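B-cell lymphoma 3 protein (Homo sapiens, PDB 1K1A) regulates transcription of NF-kappa-B target genes, joining p50 or p52 homodimers as a nuclear coactivator and holding p50 back in the cytoplasm. Local coordinates at residues Ala53-Thr67 against His89-Ala102. Sequence-based numbering, arbitrary orientation.
Sequences AVITTLPSVVRLLVT and HRSPTCLRALLDSA
The thiol of Cys94 fits as a knob into a hole made by Ala53, Val54, Pro59 and Val62, at the bend between the two helices of one ankyrin repeat. Cys94 SG lies 3.8 Å from Thr57 CA, just where a Schellman motif closes helix 49-55 and Leu58 takes the N-cap position of the next helix. This is ankyrin stacking: helix 59-67 of repeat 2 and helix 92-101 of repeat 3 run nearly parallel, their axes 8.6 Å apart and crossing at -19°. Ala97, with only a methyl to place, sets CB against Pro59 O and Val62 CG1. Deeper in, the Val62 and Leu98 side chains meet at roughly a right angle, CG1 to CG 3.7 Å, while the Leu98 methyls reach Val54 CG2 and Val66 CG2; Val54 also packs on Leu85 and Ala86 of helix 82-88.

At the loop end, the His89 ring turns one face to Ile55, whose CA stands 4.2 Å from the ring centroid in a CH-pi contact. His89 ND1 also pairs with a water at 2.8 Å, and that water donates weakly to Ile55 O. With an alanine here in place of His89, Ile55 would probably lose the ring packed on it and the water its ring partner.

On the exposed side, Arg63 runs extended from CG to NE, laying its guanidinium over Ala97 CA. Asp100 OD2 is 4.1 Å from Arg63 NH2, beyond a salt bridge; the carboxylate's OD1 pairs instead with Arg138. Arg63 NH2 donates to a second water, which in turn donates to Thr93 O. With chi1 at -49°, Ser101 OG sits beside its own backbone N, touches Arg63 CG and donates to Ala97 O at 2.7 Å.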
loop_
_atom_site.group_PDB
_atom_site.type_symbol
_atom_site.label_atom_id
_atom_site.label_comp_id
_atom_site.label_asym_id
_atom_site.label_seq_id
_atom_site.Cartn_x
_atom_site.Cartn_y
_atom_site.Cartn_z
ATOM N N ALA A 53 -3.048 17.503 -2.492
ATOM C CA ALA A 53 -3.951 17.173 -3.586
ATOM C C ALA A 53 -4.485 15.755 -3.434
ATOM O O ALA A 53 -5.647 15.497 -3.732
ATOM C CB ALA A 53 -3.260 17.338 -4.917
ATOM N N VAL A 54 -3.634 14.842 -2.974
ATOM C CA VAL A 54 -4.045 13.456 -2.768
ATOM C C VAL A 54 -4.939 13.350 -1.534
ATOM O O VAL A 54 -5.977 12.674 -1.550
ATOM C CB VAL A 54 -2.834 12.540 -2.580
ATOM C CG1 VAL A 54 -3.284 11.136 -2.183
ATOM C CG2 VAL A 54 -1.991 12.515 -3.841
ATOM N N ILE A 55 -4.544 14.038 -0.471
ATOM C CA ILE A 55 -5.307 14.036 0.769
ATOM C C ILE A 55 -6.705 14.649 0.573
ATOM O O ILE A 55 -7.668 14.211 1.192
ATOM C CB ILE A 55 -4.528 14.795 1.868
ATOM C CG1 ILE A 55 -3.390 13.931 2.423
ATOM C CG2 ILE A 55 -5.467 15.247 2.981
ATOM C CD1 ILE A 55 -2.246 14.739 3.025
ATOM N N THR A 56 -6.808 15.653 -0.292
ATOM C CA THR A 56 -8.090 16.317 -0.557
ATOM C C THR A 56 -8.923 15.522 -1.572
ATOM O O THR A 56 -10.108 15.786 -1.751
ATOM C CB THR A 56 -7.875 17.762 -1.100
ATOM O OG1 THR A 56 -7.036 18.512 -0.214
ATOM C CG2 THR A 56 -9.184 18.554 -1.068
ATOM N N THR A 57 -8.288 14.537 -2.206
ATOM C CA THR A 57 -8.878 13.751 -3.303
ATOM C C THR A 57 -9.221 14.591 -4.540
ATOM O O THR A 57 -10.369 14.666 -4.959
ATOM C CB THR A 57 -10.090 12.899 -2.847
ATOM O OG1 THR A 57 -11.200 13.748 -2.507
ATOM C CG2 THR A 57 -9.769 12.174 -1.555
ATOM N N LEU A 58 -8.203 15.202 -5.126
ATOM C CA LEU A 58 -8.364 16.026 -6.319
ATOM C C LEU A 58 -7.494 15.491 -7.449
ATOM O O LEU A 58 -6.403 16.011 -7.700
ATOM C CB LEU A 58 -7.958 17.462 -6.003
ATOM C CG LEU A 58 -8.806 18.187 -4.962
ATOM C CD1 LEU A 58 -8.110 19.471 -4.499
ATOM C CD2 LEU A 58 -10.192 18.491 -5.534
ATOM N N PRO A 59 -7.972 14.460 -8.139
ATOM C CA PRO A 59 -7.193 13.825 -9.210
ATOM C C PRO A 59 -6.722 14.806 -10.298
ATOM O O PRO A 59 -5.584 14.699 -10.766
ATOM C CB PRO A 59 -8.164 12.784 -9.776
ATOM C CG PRO A 59 -9.522 13.248 -9.319
ATOM C CD PRO A 59 -9.292 13.826 -7.963
ATOM N N SER A 60 -7.556 15.775 -10.672
ATOM C CA SER A 60 -7.146 16.740 -11.694
ATOM C C SER A 60 -5.966 17.605 -11.248
ATOM O O SER A 60 -5.125 17.984 -12.061
ATOM C CB SER A 60 -8.304 17.649 -12.089
ATOM O OG SER A 60 -9.292 16.928 -12.793
ATOM N N VAL A 61 -5.926 17.935 -9.960
ATOM C CA VAL A 61 -4.828 18.721 -9.415
ATOM C C VAL A 61 -3.555 17.876 -9.347
ATOM O O VAL A 61 -2.450 18.359 -9.641
ATOM C CB VAL A 61 -5.190 19.300 -8.044
ATOM C CG1 VAL A 61 -4.073 20.192 -7.517
ATOM C CG2 VAL A 61 -6.505 20.079 -8.138
ATOM N N VAL A 62 -3.718 16.612 -8.971
ATOM C CA VAL A 62 -2.596 15.686 -8.925
ATOM C C VAL A 62 -1.913 15.642 -10.297
ATOM O O VAL A 62 -0.692 15.743 -10.404
ATOM C CB VAL A 62 -3.060 14.266 -8.555
ATOM C CG1 VAL A 62 -1.936 13.248 -8.798
ATOM C CG2 VAL A 62 -3.553 14.206 -7.096
ATOM N N ARG A 63 -2.716 15.490 -11.343
ATOM C CA ARG A 63 -2.219 15.434 -12.719
ATOM C C ARG A 63 -1.452 16.695 -13.129
ATOM O O ARG A 63 -0.385 16.616 -13.742
ATOM C CB ARG A 63 -3.386 15.227 -13.698
ATOM C CG ARG A 63 -3.998 13.818 -13.695
ATOM C CD ARG A 63 -4.992 13.559 -14.843
ATOM N NE ARG A 63 -5.709 12.289 -14.667
ATOM C CZ ARG A 63 -5.301 11.126 -15.166
ATOM N NH1 ARG A 63 -4.183 11.066 -15.872
ATOM N NH2 ARG A 63 -6.007 10.018 -14.953
ATOM N N LEU A 64 -2.023 17.854 -12.824
ATOM C CA LEU A 64 -1.396 19.136 -13.150
ATOM C C LEU A 64 -0.041 19.263 -12.464
ATOM O O LEU A 64 0.960 19.596 -13.100
ATOM C CB LEU A 64 -2.298 20.305 -12.732
ATOM C CG LEU A 64 -1.785 21.735 -12.973
ATOM C CD1 LEU A 64 -2.891 22.750 -12.721
ATOM C CD2 LEU A 64 -0.568 22.051 -12.109
ATOM N N LEU A 65 -0.019 18.990 -11.165
ATOM C CA LEU A 65 1.195 19.132 -10.375
ATOM C C LEU A 65 2.294 18.172 -10.814
ATOM O O LEU A 65 3.446 18.568 -10.957
ATOM C CB LEU A 65 0.904 18.954 -8.875
ATOM C CG LEU A 65 0.116 20.083 -8.188
ATOM C CD1 LEU A 65 -0.168 19.714 -6.741
ATOM C CD2 LEU A 65 0.868 21.402 -8.258
ATOM N N VAL A 66 1.935 16.911 -11.025
ATOM C CA VAL A 66 2.929 15.920 -11.439
ATOM C C VAL A 66 3.494 16.243 -12.825
ATOM O O VAL A 66 4.710 16.233 -13.027
ATOM C CB VAL A 66 2.362 14.506 -11.388
ATOM C CG1 VAL A 66 3.396 13.493 -11.923
ATOM C CG2 VAL A 66 1.985 14.168 -9.934
ATOM N N THR A 67 2.616 16.592 -13.762
ATOM C CA THR A 67 3.064 16.929 -15.103
ATOM C C THR A 67 3.956 18.186 -15.088
ATOM O O THR A 67 4.860 18.331 -15.921
ATOM C CB THR A 67 1.860 17.078 -16.075
ATOM O OG1 THR A 67 0.936 18.038 -15.560
ATOM C CG2 THR A 67 1.032 15.803 -16.105
ATOM N N HIS A 89 -5.867 6.754 1.839
ATOM C CA HIS A 89 -7.110 7.504 1.654
ATOM C C HIS A 89 -8.085 6.781 0.732
ATOM O O HIS A 89 -9.058 7.371 0.263
ATOM C CB HIS A 89 -6.839 8.921 1.144
ATOM C CG HIS A 89 -6.363 9.861 2.204
ATOM N ND1 HIS A 89 -7.215 10.693 2.903
ATOM C CD2 HIS A 89 -5.122 10.101 2.689
ATOM C CE1 HIS A 89 -6.516 11.406 3.769
ATOM N NE2 HIS A 89 -5.245 11.059 3.663
ATOM N N ARG A 90 -7.816 5.504 0.480
ATOM C CA ARG A 90 -8.679 4.677 -0.362
ATOM C C ARG A 90 -9.117 5.392 -1.649
ATOM O O ARG A 90 -10.305 5.416 -1.973
ATOM C CB ARG A 90 -9.925 4.246 0.425
ATOM C CG ARG A 90 -9.642 3.547 1.758
ATOM C CD ARG A 90 -10.909 3.170 2.519
ATOM N NE ARG A 90 -10.662 2.267 3.648
ATOM C CZ ARG A 90 -10.438 2.669 4.892
ATOM N NH1 ARG A 90 -10.409 3.957 5.181
ATOM N NH2 ARG A 90 -10.223 1.778 5.852
ATOM N N SER A 91 -8.160 5.954 -2.386
ATOM C CA SER A 91 -8.479 6.764 -3.558
ATOM C C SER A 91 -7.835 6.231 -4.817
ATOM O O SER A 91 -6.759 6.671 -5.210
ATOM C CB SER A 91 -8.052 8.221 -3.331
ATOM O OG SER A 91 -8.407 9.035 -4.434
ATOM N N PRO A 92 -8.503 5.277 -5.450
ATOM C CA PRO A 92 -8.027 4.702 -6.707
ATOM C C PRO A 92 -7.868 5.744 -7.821
ATOM O O PRO A 92 -7.004 5.579 -8.673
ATOM C CB PRO A 92 -9.143 3.721 -7.088
ATOM C CG PRO A 92 -9.862 3.440 -5.828
ATOM C CD PRO A 92 -9.754 4.655 -4.986
ATOM N N THR A 93 -8.698 6.782 -7.828
ATOM C CA THR A 93 -8.596 7.785 -8.887
ATOM C C THR A 93 -7.348 8.640 -8.740
ATOM O O THR A 93 -6.719 8.995 -9.732
ATOM C CB THR A 93 -9.857 8.667 -8.970
ATOM O OG1 THR A 93 -10.108 9.271 -7.699
ATOM C CG2 THR A 93 -11.085 7.800 -9.210
ATOM N N CYS A 94 -6.988 8.979 -7.505
ATOM C CA CYS A 94 -5.765 9.739 -7.288
ATOM C C CYS A 94 -4.547 8.870 -7.580
ATOM O O CYS A 94 -3.548 9.346 -8.117
ATOM C CB CYS A 94 -5.703 10.298 -5.870
ATOM S SG CYS A 94 -6.691 11.789 -5.639
ATOM N N LEU A 95 -4.634 7.591 -7.231
ATOM C CA LEU A 95 -3.534 6.676 -7.505
ATOM C C LEU A 95 -3.345 6.544 -9.010
ATOM O O LEU A 95 -2.223 6.546 -9.509
ATOM C CB LEU A 95 -3.788 5.312 -6.864
ATOM C CG LEU A 95 -2.697 4.258 -7.065
ATOM C CD1 LEU A 95 -1.352 4.758 -6.532
ATOM C CD2 LEU A 95 -3.101 2.951 -6.376
ATOM N N ARG A 96 -4.455 6.427 -9.731
ATOM C CA ARG A 96 -4.405 6.355 -11.178
ATOM C C ARG A 96 -3.815 7.642 -11.758
ATOM O O ARG A 96 -2.990 7.600 -12.658
ATOM C CB ARG A 96 -5.805 6.116 -11.746
ATOM C CG ARG A 96 -5.818 5.775 -13.227
ATOM C CD ARG A 96 -7.175 5.355 -13.747
ATOM N NE ARG A 96 -7.576 4.040 -13.251
ATOM C CZ ARG A 96 -7.175 2.893 -13.784
ATOM N NH1 ARG A 96 -6.359 2.896 -14.829
ATOM N NH2 ARG A 96 -7.592 1.742 -13.279
ATOM N N ALA A 97 -4.239 8.788 -11.239
ATOM C CA ALA A 97 -3.712 10.054 -11.744
ATOM C C ALA A 97 -2.187 10.132 -11.561
ATOM O O ALA A 97 -1.470 10.591 -12.448
ATOM C CB ALA A 97 -4.404 11.229 -11.074
ATOM N N LEU A 98 -1.701 9.648 -10.422
ATOM C CA LEU A 98 -0.276 9.670 -10.122
ATOM C C LEU A 98 0.507 8.752 -11.056
ATOM O O LEU A 98 1.482 9.162 -11.667
ATOM C CB LEU A 98 -0.036 9.227 -8.673
ATOM C CG LEU A 98 -0.147 10.260 -7.562
ATOM C CD1 LEU A 98 -0.218 9.544 -6.209
ATOM C CD2 LEU A 98 1.044 11.205 -7.611
ATOM N N LEU A 99 0.063 7.505 -11.161
ATOM C CA LEU A 99 0.760 6.510 -11.966
ATOM C C LEU A 99 0.738 6.834 -13.457
ATOM O O LEU A 99 1.680 6.503 -14.169
ATOM C CB LEU A 99 0.198 5.105 -11.709
ATOM C CG LEU A 99 0.231 4.589 -10.260
ATOM C CD1 LEU A 99 -0.358 3.206 -10.198
ATOM C CD2 LEU A 99 1.641 4.592 -9.681
ATOM N N ASP A 100 -0.321 7.497 -13.918
ATOM C CA ASP A 100 -0.430 7.878 -15.324
ATOM C C ASP A 100 0.384 9.143 -15.645
ATOM O O ASP A 100 0.864 9.306 -16.770
ATOM C CB ASP A 100 -1.906 8.100 -15.738
ATOM C CG ASP A 100 -2.689 6.785 -15.931
ATOM O OD1 ASP A 100 -2.150 5.684 -15.645
ATOM O OD2 ASP A 100 -3.864 6.770 -16.370
ATOM N N SER A 101 0.542 10.034 -14.666
ATOM C CA SER A 101 1.210 11.313 -14.917
ATOM C C SER A 101 2.713 11.314 -14.688
ATOM O O SER A 101 3.429 12.128 -15.270
ATOM C CB SER A 101 0.562 12.441 -14.101
ATOM O OG SER A 101 -0.844 12.435 -14.256
ATOM N N ALA A 102 3.195 10.419 -13.832
ATOM C CA ALA A 102 4.617 10.397 -13.499
ATOM C C ALA A 102 5.488 10.062 -14.700
ATOM O O ALA A 102 5.141 9.212 -15.518
ATOM C CB ALA A 102 4.892 9.431 -12.347
HETATM O O HOH W 1 -9.711 11.555 1.984
HETATM O O HOH W 2 -7.644 9.156 -12.406
#